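Local coordinates for YCAC GENE product (Escherichia coli, PDB 1YAC), which is probably a hydrolase of unknown specificity, built as an octamer and related to the isochorismatase family, at residues A[3-8]-A[169-174]; A[15-20]-A[54-59]; A[122-127]-A[156-161]. One frame throughout, in Å; residues are numbered along the deposited sequence.

Interaction 1: A[3-8]-A[169-174]; sequences KPYVRL and ACELHR
Tyr5, Arg7 and Leu8 of the N-terminal loop meet Glu171, Leu172 and Arg174 at the end of helix 165-173 in a largely polar contact. Glu171 holds the loop with both carboxylate oxygens. OE1 takes the hydroxyl of Tyr5, with OH 2.7 Å from Glu171 OE1, and is met from above the carboxylate plane. Glu171 OE2 accepts Leu8 N at 2.8 Å, nearly straight (170°), on the anti side but tilted out of the carboxylate plane. The Tyr5 ring stands steeply against the carboxylate.

This fastens the loop, which leads to strand 13-18, to a late helix of the three-layer alpha-beta-alpha sandwich. Leu8 and Glu171 both pack on Phe134 of strand 132-136.

The Arg174 chain bends at chi2 (-65°), which turns the guanidinium back over the helix end. Arg174 NE bonds to Glu171 O at 2.8 Å, and Arg174 NH2 reaches Leu8 O at 2.9 Å. One face of the group lies flat against the Arg7 guanidinium, planes at 2°, while the bonds leave from its edge. Asp92 of the second subunit forms a salt bridge with Arg7 and probably offsets the like charges. Arg154 of that subunit bridges to Glu171. Beside the polar groups, Leu8 CB packs on Leu172 CD2 at 3.9 Å.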
loop_
_atom_site.group_PDB
_atom_site.type_symbol
_atom_site.label_atom_id
_atom_site.label_comp_id
_atom_site.label_asym_id
_atom_site.label_seq_id
_atom_site.Cartn_x
_atom_site.Cartn_y
_atom_site.Cartn_z
ATOM N N LYS A 3 -9.163 11.426 33.640
ATOM C CA LYS A 3 -10.263 11.025 32.793
ATOM C C LYS A 3 -10.631 9.629 33.261
ATOM O O LYS A 3 -9.753 8.778 33.448
ATOM C CB LYS A 3 -9.847 10.992 31.319
ATOM C CG LYS A 3 -9.587 12.358 30.732
ATOM C CD LYS A 3 -10.175 12.489 29.338
ATOM C CE LYS A 3 -10.031 13.921 28.847
ATOM N NZ LYS A 3 -10.634 14.121 27.497
ATOM N N PRO A 4 -11.913 9.413 33.578
ATOM C CA PRO A 4 -12.353 8.097 34.029
ATOM C C PRO A 4 -12.291 7.139 32.855
ATOM O O PRO A 4 -12.463 7.547 31.702
ATOM C CB PRO A 4 -13.819 8.333 34.407
ATOM C CG PRO A 4 -13.887 9.790 34.692
ATOM C CD PRO A 4 -13.021 10.379 33.623
ATOM N N TYR A 5 -12.035 5.872 33.152
ATOM C CA TYR A 5 -12.005 4.833 32.128
ATOM C C TYR A 5 -13.463 4.345 32.068
ATOM O O TYR A 5 -13.926 3.655 32.982
ATOM C CB TYR A 5 -11.055 3.721 32.585
ATOM C CG TYR A 5 -11.002 2.444 31.762
ATOM C CD1 TYR A 5 -11.523 2.368 30.460
ATOM C CD2 TYR A 5 -10.399 1.314 32.295
ATOM C CE1 TYR A 5 -11.426 1.176 29.717
ATOM C CE2 TYR A 5 -10.302 0.132 31.579
ATOM C CZ TYR A 5 -10.811 0.062 30.297
ATOM O OH TYR A 5 -10.696 -1.136 29.617
ATOM N N VAL A 6 -14.198 4.788 31.048
ATOM C CA VAL A 6 -15.603 4.408 30.864
ATOM C C VAL A 6 -15.583 3.110 30.047
ATOM O O VAL A 6 -15.584 3.124 28.809
ATOM C CB VAL A 6 -16.397 5.536 30.128
ATOM C CG1 VAL A 6 -17.876 5.153 29.943
ATOM C CG2 VAL A 6 -16.279 6.836 30.903
ATOM N N ARG A 7 -15.496 1.991 30.760
ATOM C CA ARG A 7 -15.426 0.680 30.131
ATOM C C ARG A 7 -16.740 -0.075 30.039
ATOM O O ARG A 7 -17.625 0.082 30.885
ATOM C CB ARG A 7 -14.367 -0.178 30.815
ATOM C CG ARG A 7 -14.549 -0.414 32.303
ATOM C CD ARG A 7 -13.557 -1.497 32.733
ATOM N NE ARG A 7 -13.455 -1.680 34.178
ATOM C CZ ARG A 7 -12.653 -2.570 34.758
ATOM N NH1 ARG A 7 -11.878 -3.357 34.022
ATOM N NH2 ARG A 7 -12.631 -2.685 36.076
ATOM N N LEU A 8 -16.858 -0.884 28.989
ATOM C CA LEU A 8 -18.048 -1.686 28.745
ATOM C C LEU A 8 -18.364 -2.574 29.930
ATOM O O LEU A 8 -17.478 -3.182 30.530
ATOM C CB LEU A 8 -17.876 -2.535 27.491
ATOM C CG LEU A 8 -17.919 -1.759 26.174
ATOM C CD1 LEU A 8 -17.492 -2.685 25.011
ATOM C CD2 LEU A 8 -19.325 -1.197 25.946
ATOM N N ALA A 169 -15.216 -7.665 23.131
ATOM C CA ALA A 169 -15.428 -8.924 23.829
ATOM C C ALA A 169 -14.601 -9.004 25.116
ATOM O O ALA A 169 -15.091 -9.457 26.155
ATOM C CB ALA A 169 -15.101 -10.099 22.913
ATOM N N CYS A 170 -13.348 -8.568 25.042
ATOM C CA CYS A 170 -12.449 -8.616 26.192
ATOM C C CYS A 170 -12.841 -7.661 27.305
ATOM O O CYS A 170 -12.674 -7.972 28.496
ATOM C CB CYS A 170 -11.008 -8.346 25.761
ATOM S SG CYS A 170 -10.232 -9.701 24.852
ATOM N N GLU A 171 -13.321 -6.479 26.930
ATOM C CA GLU A 171 -13.730 -5.509 27.935
ATOM C C GLU A 171 -15.022 -5.977 28.614
ATOM O O GLU A 171 -15.230 -5.744 29.805
ATOM C CB GLU A 171 -13.903 -4.123 27.314
ATOM C CG GLU A 171 -13.822 -2.994 28.340
ATOM C CD GLU A 171 -13.584 -1.648 27.701
ATOM O OE1 GLU A 171 -12.406 -1.309 27.515
ATOM O OE2 GLU A 171 -14.560 -0.924 27.397
ATOM N N LEU A 172 -15.884 -6.643 27.856
ATOM C CA LEU A 172 -17.137 -7.160 28.396
ATOM C C LEU A 172 -16.910 -8.361 29.321
ATOM O O LEU A 172 -17.513 -8.446 30.397
ATOM C CB LEU A 172 -18.071 -7.592 27.262
ATOM C CG LEU A 172 -18.773 -6.495 26.468
ATOM C CD1 LEU A 172 -19.380 -7.084 25.206
ATOM C CD2 LEU A 172 -19.839 -5.844 27.319
ATOM N N HIS A 173 -16.052 -9.281 28.896
ATOM C CA HIS A 173 -15.795 -10.494 29.647
ATOM C C HIS A 173 -15.031 -10.247 30.932
ATOM O O HIS A 173 -15.303 -10.890 31.952
ATOM C CB HIS A 173 -15.030 -11.512 28.790
ATOM C CG HIS A 173 -15.200 -12.931 29.244
ATOM N ND1 HIS A 173 -14.166 -13.677 29.767
ATOM C CD2 HIS A 173 -16.275 -13.754 29.199
ATOM C CE1 HIS A 173 -14.594 -14.903 30.017
ATOM N NE2 HIS A 173 -15.867 -14.977 29.683
ATOM N N ARG A 174 -14.022 -9.383 30.865
ATOM C CA ARG A 174 -13.196 -9.030 32.035
ATOM C C ARG A 174 -12.271 -10.108 32.580
ATOM O O ARG A 174 -11.092 -9.837 32.839
ATOM C CB ARG A 174 -14.072 -8.565 33.206
ATOM C CG ARG A 174 -14.952 -7.376 32.939
ATOM C CD ARG A 174 -14.146 -6.123 32.680
ATOM N NE ARG A 174 -15.048 -4.993 32.485
ATOM C CZ ARG A 174 -15.630 -4.330 33.479
ATOM N NH1 ARG A 174 -15.383 -4.675 34.738
ATOM N NH2 ARG A 174 -16.498 -3.358 33.214
HETATM O O HOH W 1 -18.505 -6.284 31.757
#

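Interaction 2: A[15-20]-A[54-59]; sequences VLLVDH and TILTTS
Leu16 and Ile55, Leu17 and Leu56, and Val18 and Thr57 pair side by side across two neighbouring parallel strands. In each pair the two side chains point the same way. Leu16 and Val18 share one face of the sheet with Ile55 and Thr57. Val15 and Leu17 share the other with Thr54 and Leu56. On the first face Leu16 CD2 meets Ile55 CD1 at 3.8 Å, and Val18 CG1 meets Thr57 CG2 at 3.6 Å. The Thr57 methyl lies between its own backbone N and carbonyl carbon, and OG1 is anti to the N (chi1 -175°). This turns the methyl to Val18 and the hydroxyl to Ile82 O. On the second face Leu17 CD1 touches Leu56 CD2 at 3.8 Å.

Four backbone bonds join the strands. The last runs from Asp19 N to Thr57 O at 3.0 Å. Asp19 has left the strand, and its OD1 comes 3.1 Å from Thr58 CA, while OD2 lies against Ser59 CB. The carboxylate forms a salt bridge with Arg84. An asparagine here would probably weaken that link and leave the Arg84 charge without its mate.

The strands belong to a beta-alpha-beta unit. Helix 33-49 packs on the Leu17 face, helix 94-102 on the Leu16 face. Strand 107-112 flanks 13-18, and strand 81-84 flanks 54-59.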
loop_
_atom_site.group_PDB
_atom_site.type_symbol
_atom_site.label_atom_id
_atom_site.label_comp_id
_atom_site.label_asym_id
_atom_site.label_seq_id
_atom_site.Cartn_x
_atom_site.Cartn_y
_atom_site.Cartn_z
ATOM N N VAL A 15 -26.559 -3.617 22.072
ATOM C CA VAL A 15 -25.890 -3.638 20.779
ATOM C C VAL A 15 -26.853 -3.188 19.691
ATOM O O VAL A 15 -27.986 -3.673 19.637
ATOM C CB VAL A 15 -25.370 -5.062 20.461
ATOM C CG1 VAL A 15 -24.739 -5.117 19.056
ATOM C CG2 VAL A 15 -24.352 -5.481 21.501
ATOM N N LEU A 16 -26.428 -2.228 18.867
ATOM C CA LEU A 16 -27.260 -1.737 17.763
ATOM C C LEU A 16 -26.588 -2.137 16.458
ATOM O O LEU A 16 -25.465 -1.704 16.181
ATOM C CB LEU A 16 -27.406 -0.205 17.790
ATOM C CG LEU A 16 -27.715 0.553 19.088
ATOM C CD1 LEU A 16 -28.047 2.010 18.764
ATOM C CD2 LEU A 16 -28.834 -0.099 19.862
ATOM N N LEU A 17 -27.258 -2.982 15.676
ATOM C CA LEU A 17 -26.728 -3.440 14.391
ATOM C C LEU A 17 -27.541 -2.727 13.317
ATOM O O LEU A 17 -28.694 -3.079 13.049
ATOM C CB LEU A 17 -26.838 -4.960 14.284
ATOM C CG LEU A 17 -26.113 -5.724 15.403
ATOM C CD1 LEU A 17 -26.238 -7.230 15.170
ATOM C CD2 LEU A 17 -24.630 -5.315 15.445
ATOM N N VAL A 18 -26.908 -1.748 12.678
ATOM C CA VAL A 18 -27.566 -0.900 11.699
ATOM C C VAL A 18 -27.261 -1.117 10.216
ATOM O O VAL A 18 -26.150 -0.854 9.747
ATOM C CB VAL A 18 -27.277 0.600 12.032
ATOM C CG1 VAL A 18 -28.216 1.529 11.247
ATOM C CG2 VAL A 18 -27.388 0.855 13.546
ATOM N N ASP A 19 -28.277 -1.578 9.493
ATOM C CA ASP A 19 -28.219 -1.756 8.047
ATOM C C ASP A 19 -27.157 -2.671 7.422
ATOM O O ASP A 19 -26.598 -2.355 6.367
ATOM C CB ASP A 19 -28.184 -0.383 7.362
ATOM C CG ASP A 19 -29.295 0.544 7.836
ATOM O OD1 ASP A 19 -30.239 0.088 8.514
ATOM O OD2 ASP A 19 -29.213 1.751 7.545
ATOM N N HIS A 20 -26.852 -3.783 8.081
ATOM C CA HIS A 20 -25.914 -4.751 7.517
ATOM C C HIS A 20 -26.787 -5.530 6.524
ATOM O O HIS A 20 -27.216 -6.664 6.794
ATOM C CB HIS A 20 -25.366 -5.694 8.602
ATOM C CG HIS A 20 -24.387 -5.051 9.543
ATOM N ND1 HIS A 20 -24.738 -4.621 10.808
ATOM C CD2 HIS A 20 -23.053 -4.831 9.429
ATOM C CE1 HIS A 20 -23.667 -4.170 11.431
ATOM N NE2 HIS A 20 -22.628 -4.283 10.618
ATOM N N THR A 54 -30.185 -6.676 22.020
ATOM C CA THR A 54 -29.755 -6.298 20.673
ATOM C C THR A 54 -30.902 -5.753 19.827
ATOM O O THR A 54 -32.036 -6.230 19.912
ATOM C CB THR A 54 -29.092 -7.524 19.984
ATOM O OG1 THR A 54 -27.970 -7.943 20.769
ATOM C CG2 THR A 54 -28.623 -7.195 18.560
ATOM N N ILE A 55 -30.604 -4.714 19.058
ATOM C CA ILE A 55 -31.579 -4.066 18.192
ATOM C C ILE A 55 -31.117 -4.104 16.733
ATOM O O ILE A 55 -29.996 -3.705 16.415
ATOM C CB ILE A 55 -31.788 -2.613 18.638
ATOM C CG1 ILE A 55 -32.405 -2.611 20.040
ATOM C CG2 ILE A 55 -32.711 -1.867 17.684
ATOM C CD1 ILE A 55 -32.317 -1.290 20.701
ATOM N N LEU A 56 -31.963 -4.650 15.870
ATOM C CA LEU A 56 -31.679 -4.742 14.443
ATOM C C LEU A 56 -32.509 -3.693 13.708
ATOM O O LEU A 56 -33.659 -3.429 14.071
ATOM C CB LEU A 56 -32.070 -6.120 13.908
ATOM C CG LEU A 56 -31.526 -7.360 14.611
ATOM C CD1 LEU A 56 -32.155 -8.586 13.954
ATOM C CD2 LEU A 56 -30.006 -7.415 14.542
ATOM N N THR A 57 -31.931 -3.077 12.685
ATOM C CA THR A 57 -32.668 -2.087 11.914
ATOM C C THR A 57 -32.157 -2.104 10.487
ATOM O O THR A 57 -31.010 -2.478 10.243
ATOM C CB THR A 57 -32.588 -0.660 12.540
ATOM O OG1 THR A 57 -33.438 0.244 11.809
ATOM C CG2 THR A 57 -31.153 -0.132 12.541
ATOM N N THR A 58 -33.036 -1.795 9.542
ATOM C CA THR A 58 -32.673 -1.785 8.130
ATOM C C THR A 58 -33.260 -0.556 7.470
ATOM O O THR A 58 -34.215 0.043 7.973
ATOM C CB THR A 58 -33.196 -3.028 7.391
ATOM O OG1 THR A 58 -34.624 -3.051 7.472
ATOM C CG2 THR A 58 -32.619 -4.312 7.996
ATOM N N SER A 59 -32.694 -0.198 6.329
ATOM C CA SER A 59 -33.134 0.964 5.576
ATOM C C SER A 59 -33.633 0.520 4.211
ATOM O O SER A 59 -32.888 -0.119 3.455
ATOM C CB SER A 59 -31.952 1.927 5.400
ATOM O OG SER A 59 -32.288 2.981 4.524
#

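Interaction 3: A[122-127]-A[156-161]; sequences PALSAI and SQAGAQ
Leu124 and Ile127, one helical turn apart, reach from helix 115-128 to Ala158 at the end of helix 145-158 and Ala160 just beyond it. The contact joins two helices of one layer of the sandwich, and Ile127 also packs on Val133 of strand 132-136. The Leu124 chain is extended at chi2. Its CB does not aim straight at the other segment, but the branch end does come close. Leu124 CD2 presses on Ala158 CB at 3.4 Å, tighter than usual for two carbons.

Ile127 points at the partner and uses two branches. Ile127 CG2 is anti to the backbone N and sits 3.3 Å from Ala158 O. CG1 takes the position beside the N (chi1 -75°), and chi2 (169°) extends the chain. CD1 is thereby carried to the turn after the helix. Ile127 CD1 lies 3.5 Å from Ala160 N and 3.8 Å from Ala160 CB, and it also touches Ala158 CB at 3.9 Å. One isoleucine methyl thus bridges the two alanines.

Between them Gly159 ends the helix in a Schellman motif with positive phi (111°). A side chain at these backbone angles would jam against the carbonyl oxygen of Ala158. The turn leads into strand 161-163. Leu124 also packs on Tyr5 of the third subunit.

Across the two segments the contact is apolar, made of methyl groups set against alanines and backbone. Its fit therefore depends on shape and close packing rather than on polar bonds.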
loop_
_atom_site.group_PDB
_atom_site.type_symbol
_atom_site.label_atom_id
_atom_site.label_comp_id
_atom_site.label_asym_id
_atom_site.label_seq_id
_atom_site.Cartn_x
_atom_site.Cartn_y
_atom_site.Cartn_z
ATOM N N PRO A 122 -26.581 7.986 14.030
ATOM C CA PRO A 122 -27.180 7.624 15.317
ATOM C C PRO A 122 -26.175 7.687 16.474
ATOM O O PRO A 122 -26.562 7.960 17.618
ATOM C CB PRO A 122 -27.733 6.221 15.057
ATOM C CG PRO A 122 -26.880 5.699 13.953
ATOM C CD PRO A 122 -26.715 6.883 13.063
ATOM N N ALA A 123 -24.889 7.446 16.195
ATOM C CA ALA A 123 -23.883 7.544 17.266
ATOM C C ALA A 123 -23.868 8.981 17.815
ATOM O O ALA A 123 -23.883 9.188 19.025
ATOM C CB ALA A 123 -22.482 7.152 16.760
ATOM N N LEU A 124 -23.875 9.965 16.920
ATOM C CA LEU A 124 -23.843 11.368 17.317
ATOM C C LEU A 124 -25.131 11.762 18.038
ATOM O O LEU A 124 -25.099 12.499 19.028
ATOM C CB LEU A 124 -23.608 12.261 16.085
ATOM C CG LEU A 124 -22.278 12.032 15.354
ATOM C CD1 LEU A 124 -22.205 12.876 14.082
ATOM C CD2 LEU A 124 -21.114 12.343 16.279
ATOM N N SER A 125 -26.260 11.274 17.535
ATOM C CA SER A 125 -27.564 11.559 18.141
ATOM C C SER A 125 -27.610 10.987 19.556
ATOM O O SER A 125 -28.045 11.659 20.491
ATOM C CB SER A 125 -28.687 10.938 17.302
ATOM O OG SER A 125 -28.826 11.581 16.031
ATOM N N ALA A 126 -27.121 9.759 19.708
ATOM C CA ALA A 126 -27.100 9.073 20.999
ATOM C C ALA A 126 -26.199 9.786 22.017
ATOM O O ALA A 126 -26.539 9.884 23.201
ATOM C CB ALA A 126 -26.675 7.616 20.813
ATOM N N ILE A 127 -25.058 10.296 21.552
ATOM C CA ILE A 127 -24.140 11.024 22.423
ATOM C C ILE A 127 -24.860 12.278 22.925
ATOM O O ILE A 127 -24.816 12.582 24.125
ATOM C CB ILE A 127 -22.815 11.402 21.681
ATOM C CG1 ILE A 127 -21.931 10.156 21.533
ATOM C CG2 ILE A 127 -22.053 12.522 22.426
ATOM C CD1 ILE A 127 -20.738 10.348 20.609
ATOM N N SER A 156 -15.167 10.515 17.108
ATOM C CA SER A 156 -14.230 10.683 18.215
ATOM C C SER A 156 -14.336 12.101 18.803
ATOM O O SER A 156 -14.352 12.276 20.021
ATOM C CB SER A 156 -12.800 10.420 17.732
ATOM O OG SER A 156 -11.892 10.452 18.818
ATOM N N GLN A 157 -14.437 13.084 17.909
ATOM C CA GLN A 157 -14.562 14.509 18.225
ATOM C C GLN A 157 -15.779 14.704 19.151
ATOM O O GLN A 157 -15.724 15.467 20.122
ATOM C CB GLN A 157 -14.723 15.276 16.884
ATOM C CG GLN A 157 -14.896 16.808 16.913
ATOM C CD GLN A 157 -14.948 17.450 15.487
ATOM O OE1 GLN A 157 -15.866 17.186 14.694
ATOM N NE2 GLN A 157 -13.974 18.319 15.187
ATOM N N ALA A 158 -16.840 13.944 18.892
ATOM C CA ALA A 158 -18.070 14.030 19.678
ATOM C C ALA A 158 -18.016 13.269 20.995
ATOM O O ALA A 158 -18.910 13.404 21.822
ATOM C CB ALA A 158 -19.243 13.540 18.855
ATOM N N GLY A 159 -17.007 12.420 21.163
ATOM C CA GLY A 159 -16.896 11.659 22.391
ATOM C C GLY A 159 -17.135 10.160 22.255
ATOM O O GLY A 159 -17.164 9.454 23.249
ATOM N N ALA A 160 -17.316 9.662 21.038
ATOM C CA ALA A 160 -17.514 8.221 20.853
ATOM C C ALA A 160 -16.197 7.498 21.106
ATOM O O ALA A 160 -15.125 8.030 20.806
ATOM C CB ALA A 160 -17.987 7.930 19.442
ATOM N N GLN A 161 -16.264 6.318 21.715
ATOM C CA GLN A 161 -15.064 5.524 21.946
ATOM C C GLN A 161 -14.956 4.559 20.761
ATOM O O GLN A 161 -15.915 3.854 20.435
ATOM C CB GLN A 161 -15.163 4.760 23.268
ATOM C CG GLN A 161 -15.180 5.674 24.494
ATOM C CD GLN A 161 -14.942 4.934 25.796
ATOM O OE1 GLN A 161 -13.830 4.464 26.056
ATOM N NE2 GLN A 161 -15.975 4.832 26.630
#

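In the fold
The three contacts lie in different parts of one alpha-beta-alpha sandwich. Interaction 2 lies in the central parallel sheet, with its centre about 8 Å from the centre of the chain. Interactions 1 and 3 lie further out, their centres about 15 and 14 Å from the centre of the chain. Interaction 1 brings the two ends of a long span together, and both other contacts fall within that span. Its centre is about 22 Å from that of interaction 2, on the opposite side of the chain's centre. Interactions 1 and 3 have centres about 17 Å apart but touch directly, through Val6 O and Gln161 NE2 at 2.8 Å, a probable hydrogen bond. Both also meet the second subunit, which is consistent with a part in the octamer's interfaces.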